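Local structure of hypothetical membrane protein (Corynebacterium glutamicum, 6JS9) at residues 72-77 against 85-90; 103-108 against 129-134; 13-18 against 174-179; 64-69 against 94-99. The protein binds heme through this N-terminal domain, consistent with a part in heme uptake and transfer in Corynebacteria. One frame throughout, in Å; residues are numbered along the deposited sequence.

All four contacts lie in one curled antiparallel sheet, at different distances from the heme. Contacts 1 and 4 are the two ends of a single long hairpin, strands 63-79 and 82-97, with centres 24 Å apart on opposite sides of the chain's centre; contact 1 holds the heme end. Contact 2 continues the sheet from strand 82-97, as the 2.7 Å approach of Ser90 O to Asp106 N indicates. Contact 3 brings together segments near the two ends of this domain, enclosing the other three in sequence. Its Leu13 packs on Phe68 of contact 4 and on Leu103 of contact 2, while Arg18 approaches to about 4 Å from the heme (nearest side-chain atom).

Contact 1 of 4, residues 72-77 against 85-90; sequences VHFLGH and LDTTMS. With HEM (protoporphyrin IX containing Fe), chain C.
Leu85 meets Gly76 as a hydrogen-bonded antiparallel pair (Gly76 N to Leu85 O, 2.7 Å), and its two methyls part company: CD2 rests on Phe74 CB, whereas CD1 reaches HEM C2B at 3.4 Å. The His77 imidazole lies over pyrrole C of the heme, NE2 3.2 Å from HEM NC; its two nitrogens are hydrogen-bonded to the hydroxyls of Tyr24, the axial iron ligand, and Tyr117. Asp86, on the other face of the sheet, accepts from His73 NE2 at OD1 (2.8 Å, N-H...O 160°). The donor meets OD1 from above the carboxylate plane, 39° out of it, while OD1 stays near the imidazole plane. With His73 CG anti to the backbone N (chi1 -174°), the ring extends along the strand toward this acid, whose OD2 is bonded to Tyr123 OH. Thr87 returns to the Phe74 side, pairing by two backbone bonds. Thr88 sets OG1 3.0 Å from His73 CD2. Met89 bends at its thioether to bring CE to the edge of the Phe74 ring, 4.1 Å from CE2. The hairpin has a polar His-carboxylate face and a largely apolar one; with both nitrogens bonded, His77 is fixed in rotation, and its NE2 bond probably orients axial Tyr24.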
loop_
_atom_site.group_PDB
_atom_site.type_symbol
_atom_site.label_atom_id
_atom_site.label_comp_id
_atom_site.label_asym_id
_atom_site.label_seq_id
_atom_site.Cartn_x
_atom_site.Cartn_y
_atom_site.Cartn_z
ATOM N N VAL A 72 -5.976 -3.607 3.965
ATOM C CA VAL A 72 -5.141 -4.710 4.446
ATOM C C VAL A 72 -4.978 -4.551 5.944
ATOM O O VAL A 72 -4.591 -3.472 6.406
ATOM C CB VAL A 72 -3.746 -4.731 3.792
ATOM C CG1 VAL A 72 -3.030 -6.033 4.127
ATOM C CG2 VAL A 72 -3.839 -4.513 2.281
ATOM N N HIS A 73 -5.244 -5.619 6.699
ATOM C CA HIS A 73 -5.152 -5.590 8.158
ATOM C C HIS A 73 -4.094 -6.588 8.630
ATOM O O HIS A 73 -4.305 -7.802 8.546
ATOM C CB HIS A 73 -6.506 -5.898 8.795
ATOM C CG HIS A 73 -6.512 -5.744 10.283
ATOM N ND1 HIS A 73 -7.495 -6.280 11.086
ATOM C CD2 HIS A 73 -5.652 -5.111 11.116
ATOM C CE1 HIS A 73 -7.239 -5.984 12.349
ATOM N NE2 HIS A 73 -6.128 -5.270 12.393
ATOM N N PHE A 74 -2.970 -6.073 9.144
ATOM C CA PHE A 74 -1.895 -6.898 9.684
ATOM C C PHE A 74 -2.048 -7.053 11.197
ATOM O O PHE A 74 -2.205 -6.063 11.920
ATOM C CB PHE A 74 -0.521 -6.284 9.395
ATOM C CG PHE A 74 -0.248 -6.024 7.943
ATOM C CD1 PHE A 74 0.133 -7.058 7.099
ATOM C CD2 PHE A 74 -0.347 -4.746 7.428
ATOM C CE1 PHE A 74 0.389 -6.816 5.745
ATOM C CE2 PHE A 74 -0.076 -4.489 6.083
ATOM C CZ PHE A 74 0.300 -5.529 5.248
ATOM N N LEU A 75 -1.957 -8.291 11.671
ATOM C CA LEU A 75 -1.973 -8.607 13.091
ATOM C C LEU A 75 -0.723 -9.401 13.419
ATOM O O LEU A 75 -0.345 -10.302 12.666
ATOM C CB LEU A 75 -3.206 -9.431 13.486
ATOM C CG LEU A 75 -4.573 -8.754 13.515
ATOM C CD1 LEU A 75 -5.675 -9.773 13.772
ATOM C CD2 LEU A 75 -4.619 -7.624 14.557
ATOM N N GLY A 76 -0.084 -9.074 14.540
ATOM C CA GLY A 76 1.037 -9.869 15.007
ATOM C C GLY A 76 1.247 -9.714 16.497
ATOM O O GLY A 76 0.758 -8.766 17.120
ATOM N N HIS A 77 1.973 -10.678 17.070
ATOM C CA HIS A 77 2.457 -10.592 18.451
ATOM C C HIS A 77 1.292 -10.540 19.447
ATOM O O HIS A 77 1.063 -9.555 20.150
ATOM C CB HIS A 77 3.384 -9.381 18.612
ATOM C CG HIS A 77 4.672 -9.515 17.867
ATOM N ND1 HIS A 77 5.580 -10.517 18.131
ATOM C CD2 HIS A 77 5.205 -8.777 16.867
ATOM C CE1 HIS A 77 6.611 -10.396 17.314
ATOM N NE2 HIS A 77 6.409 -9.347 16.539
ATOM N N LEU A 85 1.324 -5.903 17.424
ATOM C CA LEU A 85 1.348 -5.360 16.068
ATOM C C LEU A 85 -0.080 -5.408 15.536
ATOM O O LEU A 85 -0.626 -6.495 15.311
ATOM C CB LEU A 85 2.305 -6.137 15.163
ATOM C CG LEU A 85 2.615 -5.518 13.782
ATOM C CD1 LEU A 85 3.952 -6.041 13.240
ATOM C CD2 LEU A 85 1.508 -5.775 12.743
ATOM N N ASP A 86 -0.681 -4.231 15.322
ATOM C CA ASP A 86 -2.052 -4.133 14.805
ATOM C C ASP A 86 -2.095 -2.926 13.860
ATOM O O ASP A 86 -2.355 -1.801 14.297
ATOM C CB ASP A 86 -3.054 -4.011 15.950
ATOM C CG ASP A 86 -4.507 -4.091 15.494
ATOM O OD1 ASP A 86 -4.804 -3.797 14.321
ATOM O OD2 ASP A 86 -5.373 -4.445 16.321
ATOM N N THR A 87 -1.854 -3.176 12.564
ATOM C CA THR A 87 -1.765 -2.144 11.538
ATOM C C THR A 87 -2.799 -2.399 10.455
ATOM O O THR A 87 -2.860 -3.499 9.893
ATOM C CB THR A 87 -0.387 -2.096 10.887
ATOM O OG1 THR A 87 0.601 -1.813 11.879
ATOM C CG2 THR A 87 -0.346 -1.011 9.784
ATOM N N THR A 88 -3.593 -1.375 10.161
ATOM C CA THR A 88 -4.591 -1.410 9.103
ATOM C C THR A 88 -4.259 -0.348 8.063
ATOM O O THR A 88 -4.084 0.831 8.400
ATOM C CB THR A 88 -6.000 -1.180 9.655
ATOM O OG1 THR A 88 -6.337 -2.244 10.548
ATOM C CG2 THR A 88 -7.025 -1.139 8.510
ATOM N N MET A 89 -4.165 -0.777 6.811
ATOM C CA MET A 89 -3.852 0.084 5.685
ATOM C C MET A 89 -5.087 0.194 4.810
ATOM O O MET A 89 -5.638 -0.832 4.397
ATOM C CB MET A 89 -2.685 -0.514 4.909
ATOM C CG MET A 89 -2.311 0.199 3.660
ATOM S SD MET A 89 -0.927 -0.674 2.921
ATOM C CE MET A 89 0.175 -0.750 4.330
ATOM N N SER A 90 -5.534 1.426 4.545
ATOM C CA SER A 90 -6.726 1.659 3.723
ATOM C C SER A 90 -6.562 2.939 2.909
ATOM O O SER A 90 -5.541 3.628 2.993
ATOM C CB SER A 90 -7.987 1.747 4.582
ATOM O OG SER A 90 -7.966 2.919 5.377
HETATM C CHA HEM C . 10.934 -7.648 12.381
HETATM C CHB HEM C . 7.440 -4.283 12.656
HETATM C CHC HEM C . 6.521 -5.450 17.291
HETATM C CHD HEM C . 10.311 -8.485 17.149
HETATM C C1A HEM C . 10.047 -6.646 12.031
HETATM C C2A HEM C . 9.895 -6.048 10.720
HETATM C C3A HEM C . 8.932 -5.122 10.777
HETATM C C4A HEM C . 8.431 -5.099 12.145
HETATM C CMA HEM C . 8.462 -4.243 9.585
HETATM C CAA HEM C . 10.712 -6.452 9.485
HETATM C CBA HEM C . 10.212 -7.802 8.974
HETATM C CGA HEM C . 10.934 -8.124 7.696
HETATM O O1A HEM C . 10.472 -7.664 6.612
HETATM O O2A HEM C . 11.975 -8.830 7.780
HETATM C C1B HEM C . 6.903 -4.300 13.926
HETATM C C2B HEM C . 5.853 -3.407 14.398
HETATM C C3B HEM C . 5.588 -3.722 15.684
HETATM C C4B HEM C . 6.462 -4.832 16.058
HETATM C CMB HEM C . 5.210 -2.314 13.494
HETATM C CAB HEM C . 4.564 -3.122 16.693
HETATM C CBB HEM C . 3.719 -2.117 16.423
HETATM C C1C HEM C . 7.479 -6.370 17.683
HETATM C C2C HEM C . 7.589 -6.997 18.984
HETATM C C3C HEM C . 8.638 -7.839 18.948
HETATM C C4C HEM C . 9.216 -7.780 17.613
HETATM C CMC HEM C . 6.624 -6.676 20.143
HETATM C CAC HEM C . 9.200 -8.754 20.070
HETATM C CBC HEM C . 8.708 -8.800 21.306
HETATM C C1D HEM C . 10.804 -8.548 15.854
HETATM C C2D HEM C . 11.887 -9.401 15.372
HETATM C C3D HEM C . 12.058 -9.164 14.057
HETATM C C4D HEM C . 11.095 -8.160 13.655
HETATM C CMD HEM C . 12.696 -10.410 16.223
HETATM C CAD HEM C . 13.065 -9.835 13.089
HETATM C CBD HEM C . 12.341 -11.079 12.558
HETATM C CGD HEM C . 13.174 -11.855 11.564
HETATM O O1D HEM C . 12.848 -13.048 11.355
HETATM O O2D HEM C . 14.154 -11.310 10.984
HETATM N NA HEM C . 9.132 -6.043 12.865
HETATM N NB HEM C . 7.247 -5.147 14.971
HETATM N NC HEM C . 8.472 -6.887 16.877
HETATM N ND HEM C . 10.353 -7.816 14.765
HETATM FE FE HEM C . 8.599 -6.697 14.780
#

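Contact 2 of 4, residues 103-108 against 129-134; sequences LVVDLV and IVLADV
Leu103 and Val134 make the tight end of this strand pair, Leu103 CG lying 3.8 Å from Val134 CG2. The isobutyl group of Leu103 also reaches Ala132 CB and, beyond the two strands, Trp15 and Thr176. Further along the same buried face Val105 CG2 meets Leu131 CD2 at 4.2 Å; CG2 sits between the backbone N and the carbonyl carbon (chi1 -58° for CG1), directed at the leucine. The opposite face is partly exposed, with a single valine-valine touch, Val104 CG2 to Val130 CG2 at 4.1 Å. Between the Leu103-Ala132 and Val104-Val130 pairs the register slips by one residue, a classic beta bulge. The two segments run 139° apart. Beyond Val105, which exchanges two backbone bonds with Ile129, the 103-108 strand pairs with 123-127, and Asp106 OD1 accepts from Asp128 N. Leu103 O is shared, firmly by Leu131 N (2.9 Å) and weakly by Ala132 N (3.5 Å), and the bulge sets the Leu131 and Ala132 side chains both on the buried side facing Leu103.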
loop_
_atom_site.group_PDB
_atom_site.type_symbol
_atom_site.label_atom_id
_atom_site.label_comp_id
_atom_site.label_asym_id
_atom_site.label_seq_id
_atom_site.Cartn_x
_atom_site.Cartn_y
_atom_site.Cartn_z
ATOM N N LEU A 103 2.733 5.889 -3.730
ATOM C CA LEU A 103 1.678 5.076 -3.144
ATOM C C LEU A 103 1.292 5.705 -1.814
ATOM O O LEU A 103 2.120 5.777 -0.901
ATOM C CB LEU A 103 2.139 3.629 -2.944
ATOM C CG LEU A 103 2.249 2.741 -4.179
ATOM C CD1 LEU A 103 2.914 1.401 -3.850
ATOM C CD2 LEU A 103 0.879 2.515 -4.800
ATOM N N VAL A 104 0.048 6.172 -1.708
ATOM C CA VAL A 104 -0.440 6.897 -0.538
ATOM C C VAL A 104 -1.496 6.048 0.153
ATOM O O VAL A 104 -2.339 5.437 -0.511
ATOM C CB VAL A 104 -1.006 8.262 -0.954
ATOM C CG1 VAL A 104 -1.477 9.049 0.262
ATOM C CG2 VAL A 104 0.061 9.026 -1.710
ATOM N N VAL A 105 -1.436 5.989 1.488
ATOM C CA VAL A 105 -2.352 5.178 2.281
ATOM C C VAL A 105 -2.783 5.953 3.518
ATOM O O VAL A 105 -2.135 6.914 3.949
ATOM C CB VAL A 105 -1.742 3.823 2.724
ATOM C CG1 VAL A 105 -1.290 2.997 1.521
ATOM C CG2 VAL A 105 -0.611 4.048 3.689
ATOM N N ASP A 106 -3.907 5.523 4.079
ATOM C CA ASP A 106 -4.274 5.862 5.441
ATOM C C ASP A 106 -3.870 4.686 6.318
ATOM O O ASP A 106 -4.059 3.525 5.942
ATOM C CB ASP A 106 -5.779 6.127 5.578
ATOM C CG ASP A 106 -6.224 7.452 4.952
ATOM O OD1 ASP A 106 -5.385 8.224 4.435
ATOM O OD2 ASP A 106 -7.444 7.728 4.990
ATOM N N LEU A 107 -3.298 4.985 7.476
ATOM C CA LEU A 107 -2.829 3.961 8.392
ATOM C C LEU A 107 -3.500 4.146 9.740
ATOM O O LEU A 107 -3.626 5.272 10.235
ATOM C CB LEU A 107 -1.299 4.015 8.577
ATOM C CG LEU A 107 -0.426 3.412 7.479
ATOM C CD1 LEU A 107 1.015 3.496 7.901
ATOM C CD2 LEU A 107 -0.807 1.972 7.209
ATOM N N VAL A 108 -3.924 3.037 10.331
ATOM C CA VAL A 108 -4.321 2.983 11.728
ATOM C C VAL A 108 -3.476 1.881 12.354
ATOM O O VAL A 108 -3.651 0.700 12.026
ATOM C CB VAL A 108 -5.818 2.703 11.895
ATOM C CG1 VAL A 108 -6.165 2.551 13.362
ATOM C CG2 VAL A 108 -6.636 3.826 11.238
ATOM N N ILE A 129 -0.484 9.252 4.205
ATOM C CA ILE A 129 0.947 9.023 4.350
ATOM C C ILE A 129 1.480 8.541 3.016
ATOM O O ILE A 129 0.950 7.581 2.443
ATOM C CB ILE A 129 1.234 7.986 5.455
ATOM C CG1 ILE A 129 0.672 8.464 6.793
ATOM C CG2 ILE A 129 2.730 7.717 5.583
ATOM C CD1 ILE A 129 1.276 9.767 7.312
ATOM N N VAL A 130 2.532 9.183 2.516
ATOM C CA VAL A 130 3.217 8.634 1.348
ATOM C C VAL A 130 4.064 7.458 1.824
ATOM O O VAL A 130 5.107 7.637 2.458
ATOM C CB VAL A 130 4.070 9.675 0.613
ATOM C CG1 VAL A 130 4.770 9.013 -0.553
ATOM C CG2 VAL A 130 3.205 10.829 0.101
ATOM N N LEU A 131 3.621 6.247 1.507
ATOM C CA LEU A 131 4.278 5.046 1.996
ATOM C C LEU A 131 5.475 4.642 1.139
ATOM O O LEU A 131 6.460 4.111 1.660
ATOM C CB LEU A 131 3.260 3.903 2.041
ATOM C CG LEU A 131 3.730 2.559 2.586
ATOM C CD1 LEU A 131 4.350 2.716 3.966
ATOM C CD2 LEU A 131 2.563 1.561 2.607
ATOM N N ALA A 132 5.403 4.858 -0.174
ATOM C CA ALA A 132 6.442 4.396 -1.086
ATOM C C ALA A 132 6.495 5.295 -2.311
ATOM O O ALA A 132 5.470 5.810 -2.768
ATOM C CB ALA A 132 6.211 2.943 -1.534
ATOM N N ASP A 133 7.711 5.471 -2.829
ATOM C CA ASP A 133 7.954 6.054 -4.143
ATOM C C ASP A 133 8.090 4.932 -5.163
ATOM O O ASP A 133 8.711 3.899 -4.887
ATOM C CB ASP A 133 9.232 6.896 -4.138
ATOM C CG ASP A 133 9.073 8.223 -3.407
ATOM O OD1 ASP A 133 8.126 8.979 -3.725
ATOM O OD2 ASP A 133 9.916 8.518 -2.529
ATOM N N VAL A 134 7.509 5.133 -6.345
ATOM C CA VAL A 134 7.473 4.112 -7.387
ATOM C C VAL A 134 8.225 4.622 -8.607
ATOM O O VAL A 134 8.011 5.760 -9.045
ATOM C CB VAL A 134 6.032 3.742 -7.782
ATOM C CG1 VAL A 134 6.035 2.506 -8.692
ATOM C CG2 VAL A 134 5.169 3.541 -6.552
#

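Contact 3 of 4, residues 13-18 against 174-179; sequences LNWGFR and DPTGGS
Trp15 and Asp174 are joined by an indole N-H bond: NE1 lies 2.8 Å from Asp174 O. The oxygen is near the indole plane, but NE1 stands 45° out of the carbonyl plane; this and the N-H...O angle of 143° make it a bent bond. Over one face of the five-membered ring Thr176 places CG2, 4.1 Å from the centroid, a CH-pi contact; Phe17 CA lies over the opposite face of the indole, 3.6 Å above the plane, so the ring is sandwiched. Since CG of Trp15 is anti to its own N (chi1 -170°), the ring lies along the 174-176 backbone and presents its pyrrole edge there. Backbone bonds fix both flanks: Asp174 N gives to Phe17 O at 2.9 Å, and Asn14 pairs with Gly177, Asn14 N to Gly177 O being 2.9 Å. A water accepts from Gly16 N (2.8 Å) and donates to Asp174 OD2 (2.7 Å). In the next shell, Asp174 OD2 forms a salt bridge with Arg22, while Thr176 OG1 is bonded to Leu149 O. Arg18 NE is hydrogen-bonded to Ser20 OG, itself bonded to the heme, and NH1 forms a salt bridge with Glu171. The arrangement is a short antiparallel ladder opening into the N-terminus of helix 19-26: Arg18 is the N-cap and Asp174 OD1 receives the first-turn N-H of Gln19, tying segment 174-179 to a helix end at the heme-binding site.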
loop_
_atom_site.group_PDB
_atom_site.type_symbol
_atom_site.label_atom_id
_atom_site.label_comp_id
_atom_site.label_asym_id
_atom_site.label_seq_id
_atom_site.Cartn_x
_atom_site.Cartn_y
_atom_site.Cartn_z
ATOM N N LEU A 13 -4.289 -2.445 -9.213
ATOM C CA LEU A 13 -2.953 -2.360 -8.655
ATOM C C LEU A 13 -2.681 -3.635 -7.869
ATOM O O LEU A 13 -3.464 -4.004 -6.988
ATOM C CB LEU A 13 -2.817 -1.132 -7.753
ATOM C CG LEU A 13 -1.621 -1.082 -6.797
ATOM C CD1 LEU A 13 -0.308 -1.016 -7.577
ATOM C CD2 LEU A 13 -1.746 0.119 -5.875
ATOM N N ASN A 14 -1.587 -4.315 -8.211
ATOM C CA ASN A 14 -1.184 -5.558 -7.574
ATOM C C ASN A 14 0.064 -5.265 -6.747
ATOM O O ASN A 14 1.122 -4.965 -7.309
ATOM C CB ASN A 14 -0.910 -6.649 -8.610
ATOM C CG ASN A 14 -2.113 -6.971 -9.464
ATOM O OD1 ASN A 14 -3.260 -6.769 -9.061
ATOM N ND2 ASN A 14 -1.855 -7.488 -10.658
ATOM N N TRP A 15 -0.055 -5.346 -5.420
ATOM C CA TRP A 15 1.056 -4.976 -4.537
ATOM C C TRP A 15 0.795 -5.503 -3.138
ATOM O O TRP A 15 -0.184 -5.095 -2.509
ATOM C CB TRP A 15 1.226 -3.459 -4.492
ATOM C CG TRP A 15 2.471 -2.968 -3.805
ATOM C CD1 TRP A 15 3.761 -3.243 -4.154
ATOM C CD2 TRP A 15 2.545 -2.061 -2.690
ATOM N NE1 TRP A 15 4.633 -2.588 -3.307
ATOM C CE2 TRP A 15 3.909 -1.843 -2.415
ATOM C CE3 TRP A 15 1.588 -1.412 -1.904
ATOM C CZ2 TRP A 15 4.341 -1.019 -1.371
ATOM C CZ3 TRP A 15 2.016 -0.578 -0.876
ATOM C CH2 TRP A 15 3.381 -0.399 -0.615
ATOM N N GLY A 16 1.685 -6.362 -2.636
ATOM C CA GLY A 16 1.529 -6.908 -1.299
ATOM C C GLY A 16 2.471 -6.278 -0.290
ATOM O O GLY A 16 2.922 -6.950 0.639
ATOM N N PHE A 17 2.784 -4.992 -0.475
ATOM C CA PHE A 17 3.689 -4.225 0.386
ATOM C C PHE A 17 5.116 -4.769 0.324
ATOM O O PHE A 17 5.978 -4.175 -0.337
ATOM C CB PHE A 17 3.177 -4.189 1.836
ATOM C CG PHE A 17 4.083 -3.446 2.788
ATOM C CD1 PHE A 17 4.407 -2.115 2.567
ATOM C CD2 PHE A 17 4.592 -4.076 3.916
ATOM C CE1 PHE A 17 5.248 -1.415 3.447
ATOM C CE2 PHE A 17 5.419 -3.385 4.809
ATOM C CZ PHE A 17 5.742 -2.040 4.566
ATOM N N ARG A 18 5.381 -5.893 0.993
ATOM C CA ARG A 18 6.737 -6.445 1.025
ATOM C C ARG A 18 6.682 -7.902 1.456
ATOM O O ARG A 18 6.205 -8.203 2.556
ATOM C CB ARG A 18 7.632 -5.647 1.965
ATOM C CG ARG A 18 8.969 -6.307 2.166
ATOM C CD ARG A 18 10.070 -5.312 2.397
ATOM N NE ARG A 18 11.239 -6.006 2.915
ATOM C CZ ARG A 18 12.444 -5.472 3.024
ATOM N NH1 ARG A 18 12.649 -4.220 2.640
ATOM N NH2 ARG A 18 13.440 -6.196 3.524
ATOM N N ASP A 174 8.080 -4.549 -2.269
ATOM C CA ASP A 174 7.672 -5.344 -3.414
ATOM C C ASP A 174 7.527 -4.415 -4.616
ATOM O O ASP A 174 7.128 -3.256 -4.454
ATOM C CB ASP A 174 6.336 -6.056 -3.170
ATOM C CG ASP A 174 6.469 -7.326 -2.334
ATOM O OD1 ASP A 174 7.594 -7.709 -1.973
ATOM O OD2 ASP A 174 5.424 -7.948 -2.055
ATOM N N PRO A 175 7.868 -4.866 -5.819
ATOM C CA PRO A 175 7.553 -4.067 -7.004
ATOM C C PRO A 175 6.046 -3.964 -7.198
ATOM O O PRO A 175 5.279 -4.830 -6.771
ATOM C CB PRO A 175 8.222 -4.842 -8.145
ATOM C CG PRO A 175 8.423 -6.224 -7.610
ATOM C CD PRO A 175 8.667 -6.058 -6.150
ATOM N N THR A 176 5.615 -2.877 -7.833
ATOM C CA THR A 176 4.205 -2.763 -8.172
ATOM C C THR A 176 3.932 -3.485 -9.482
ATOM O O THR A 176 4.815 -3.638 -10.327
ATOM C CB THR A 176 3.762 -1.298 -8.267
ATOM O OG1 THR A 176 4.639 -0.578 -9.137
ATOM C CG2 THR A 176 3.764 -0.637 -6.887
ATOM N N GLY A 177 2.696 -3.954 -9.632
ATOM C CA GLY A 177 2.295 -4.666 -10.825
ATOM C C GLY A 177 0.859 -4.354 -11.182
ATOM O O GLY A 177 0.124 -3.711 -10.423
ATOM N N GLY A 178 0.475 -4.813 -12.363
ATOM C CA GLY A 178 -0.873 -4.644 -12.857
ATOM C C GLY A 178 -0.968 -3.572 -13.920
ATOM O O GLY A 178 0.026 -3.119 -14.494
ATOM N N SER A 179 -2.205 -3.150 -14.171
ATOM C CA SER A 179 -2.489 -2.159 -15.197
ATOM C C SER A 179 -3.905 -1.649 -14.997
ATOM O O SER A 179 -4.756 -2.344 -14.441
ATOM C CB SER A 179 -2.333 -2.744 -16.606
ATOM O OG SER A 179 -3.439 -3.564 -16.932
HETATM O O HOH W 1 3.607 -7.749 -4.041
#

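Contact 4 of 4, residues 64-69 against 94-99; sequences GTVEFN and MVFNGS
At its open end, remote from the heme, the antiparallel hairpin of strands 63-79 and 82-97 is held by three successive pairs. Gly64 faces Phe96 and Val66 faces Met94 as hydrogen-bonded pairs, with Thr65 and Val95 as the non-hydrogen-bonded pair between them. The straightest bond runs from Phe96 N to Gly64 O (2.8 Å, 174°), and its return bond, Gly64 N to Phe96 O, is weak at 3.4 Å. Val66 and Met94 exchange two bonds, Val66 N reaching Met94 O at 2.9 Å. On the face of Val66 and Met94, the Phe96 ring lies along the partner strand: its edge comes up to Gly64 O, CD1 at 3.6 Å, and CE1 meets Val66 CG2 at 3.9 Å. Phe68 approaches Met94 with its own edge, CE1 to CB 3.9 Å, while the rest of the methionine, extended beyond CG, leads off from strand 63-79 and touches Leu103. Across the sheet Thr65 sets OG1 equidistant from both Val95 methyls, 3.7 Å from CG1 and from CG2, a mixed polar-apolar contact on the partly exposed side. Leu149 packs against both Met94 and Phe96, and Phe49 against Phe68, so the apolar face continues into strands 146-155 and 48-58. Alternation of a buried aromatic-rich face with a more accessible threonine-valine face is the pattern of an amphipathic antiparallel hairpin in a curled beta sheet.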
loop_
_atom_site.group_PDB
_atom_site.type_symbol
_atom_site.label_atom_id
_atom_site.label_comp_id
_atom_site.label_asym_id
_atom_site.label_seq_id
_atom_site.Cartn_x
_atom_site.Cartn_y
_atom_site.Cartn_z
ATOM N N GLY A 64 -1.884 12.641 -12.319
ATOM C CA GLY A 64 -3.221 12.411 -11.821
ATOM C C GLY A 64 -3.157 11.466 -10.650
ATOM O O GLY A 64 -2.096 10.924 -10.318
ATOM N N THR A 65 -4.321 11.259 -10.026
ATOM C CA THR A 65 -4.439 10.349 -8.887
ATOM C C THR A 65 -5.547 9.334 -9.136
ATOM O O THR A 65 -6.622 9.692 -9.618
ATOM C CB THR A 65 -4.735 11.116 -7.592
ATOM O OG1 THR A 65 -3.689 12.061 -7.360
ATOM C CG2 THR A 65 -4.820 10.167 -6.411
ATOM N N VAL A 66 -5.298 8.072 -8.788
ATOM C CA VAL A 66 -6.331 7.043 -8.845
ATOM C C VAL A 66 -6.534 6.479 -7.443
ATOM O O VAL A 66 -5.584 5.980 -6.820
ATOM C CB VAL A 66 -5.985 5.935 -9.845
ATOM C CG1 VAL A 66 -7.098 4.900 -9.878
ATOM C CG2 VAL A 66 -5.768 6.524 -11.223
ATOM N N GLU A 67 -7.766 6.566 -6.946
ATOM C CA GLU A 67 -8.128 5.979 -5.664
ATOM C C GLU A 67 -8.622 4.558 -5.890
ATOM O O GLU A 67 -9.302 4.281 -6.882
ATOM C CB GLU A 67 -9.211 6.811 -4.981
ATOM C CG GLU A 67 -8.769 8.220 -4.628
ATOM C CD GLU A 67 -9.869 9.011 -3.954
ATOM O OE1 GLU A 67 -11.032 8.542 -3.950
ATOM O OE2 GLU A 67 -9.567 10.097 -3.420
ATOM N N PHE A 68 -8.291 3.665 -4.960
ATOM C CA PHE A 68 -8.569 2.238 -5.084
ATOM C C PHE A 68 -9.479 1.752 -3.963
ATOM O O PHE A 68 -9.498 2.317 -2.866
ATOM C CB PHE A 68 -7.263 1.421 -5.057
ATOM C CG PHE A 68 -6.417 1.609 -6.280
ATOM C CD1 PHE A 68 -5.506 2.653 -6.355
ATOM C CD2 PHE A 68 -6.556 0.758 -7.372
ATOM C CE1 PHE A 68 -4.736 2.855 -7.494
ATOM C CE2 PHE A 68 -5.787 0.942 -8.519
ATOM C CZ PHE A 68 -4.872 1.994 -8.576
ATOM N N ASN A 69 -10.244 0.700 -4.258
ATOM C CA ASN A 69 -10.961 -0.042 -3.234
ATOM C C ASN A 69 -10.029 -1.032 -2.564
ATOM O O ASN A 69 -9.218 -1.683 -3.229
ATOM C CB ASN A 69 -12.132 -0.810 -3.840
ATOM C CG ASN A 69 -13.236 0.104 -4.291
ATOM O OD1 ASN A 69 -13.727 0.929 -3.513
ATOM N ND2 ASN A 69 -13.627 -0.019 -5.554
ATOM N N MET A 94 -2.795 5.998 -5.847
ATOM C CA MET A 94 -1.569 6.100 -6.623
ATOM C C MET A 94 -1.554 7.458 -7.309
ATOM O O MET A 94 -2.494 7.797 -8.038
ATOM C CB MET A 94 -1.463 4.960 -7.633
ATOM C CG MET A 94 -0.050 4.673 -8.046
ATOM S SD MET A 94 0.098 3.017 -8.726
ATOM C CE MET A 94 1.794 3.085 -9.288
ATOM N N VAL A 95 -0.516 8.247 -7.036
ATOM C CA VAL A 95 -0.351 9.588 -7.596
ATOM C C VAL A 95 0.750 9.514 -8.649
ATOM O O VAL A 95 1.910 9.215 -8.323
ATOM C CB VAL A 95 -0.007 10.624 -6.514
ATOM C CG1 VAL A 95 0.014 12.045 -7.110
ATOM C CG2 VAL A 95 -0.989 10.548 -5.352
ATOM N N PHE A 96 0.396 9.796 -9.907
ATOM C CA PHE A 96 1.308 9.612 -11.031
ATOM C C PHE A 96 1.953 10.930 -11.446
ATOM O O PHE A 96 1.302 11.980 -11.481
ATOM C CB PHE A 96 0.587 9.016 -12.240
ATOM C CG PHE A 96 -0.037 7.678 -11.984
ATOM C CD1 PHE A 96 -1.306 7.588 -11.431
ATOM C CD2 PHE A 96 0.627 6.514 -12.331
ATOM C CE1 PHE A 96 -1.896 6.363 -11.212
ATOM C CE2 PHE A 96 0.046 5.287 -12.114
ATOM C CZ PHE A 96 -1.222 5.210 -11.560
ATOM N N ASN A 97 3.241 10.854 -11.796
ATOM C CA ASN A 97 3.993 11.969 -12.382
ATOM C C ASN A 97 4.922 11.360 -13.444
ATOM O O ASN A 97 6.106 11.105 -13.202
ATOM C CB ASN A 97 4.751 12.744 -11.302
ATOM C CG ASN A 97 5.752 13.719 -11.868
ATOM O OD1 ASN A 97 5.694 14.085 -13.043
ATOM N ND2 ASN A 97 6.688 14.146 -11.030
ATOM N N GLY A 98 4.368 11.105 -14.635
ATOM C CA GLY A 98 5.140 10.478 -15.692
ATOM C C GLY A 98 5.624 9.073 -15.382
ATOM O O GLY A 98 4.812 8.171 -15.148
ATOM N N SER A 99 6.947 8.872 -15.398
ATOM C CA SER A 99 7.564 7.603 -15.033
ATOM C C SER A 99 7.692 7.402 -13.520
ATOM O O SER A 99 8.278 6.401 -13.091
ATOM C CB SER A 99 8.954 7.499 -15.667
ATOM O OG SER A 99 8.885 7.613 -17.070
#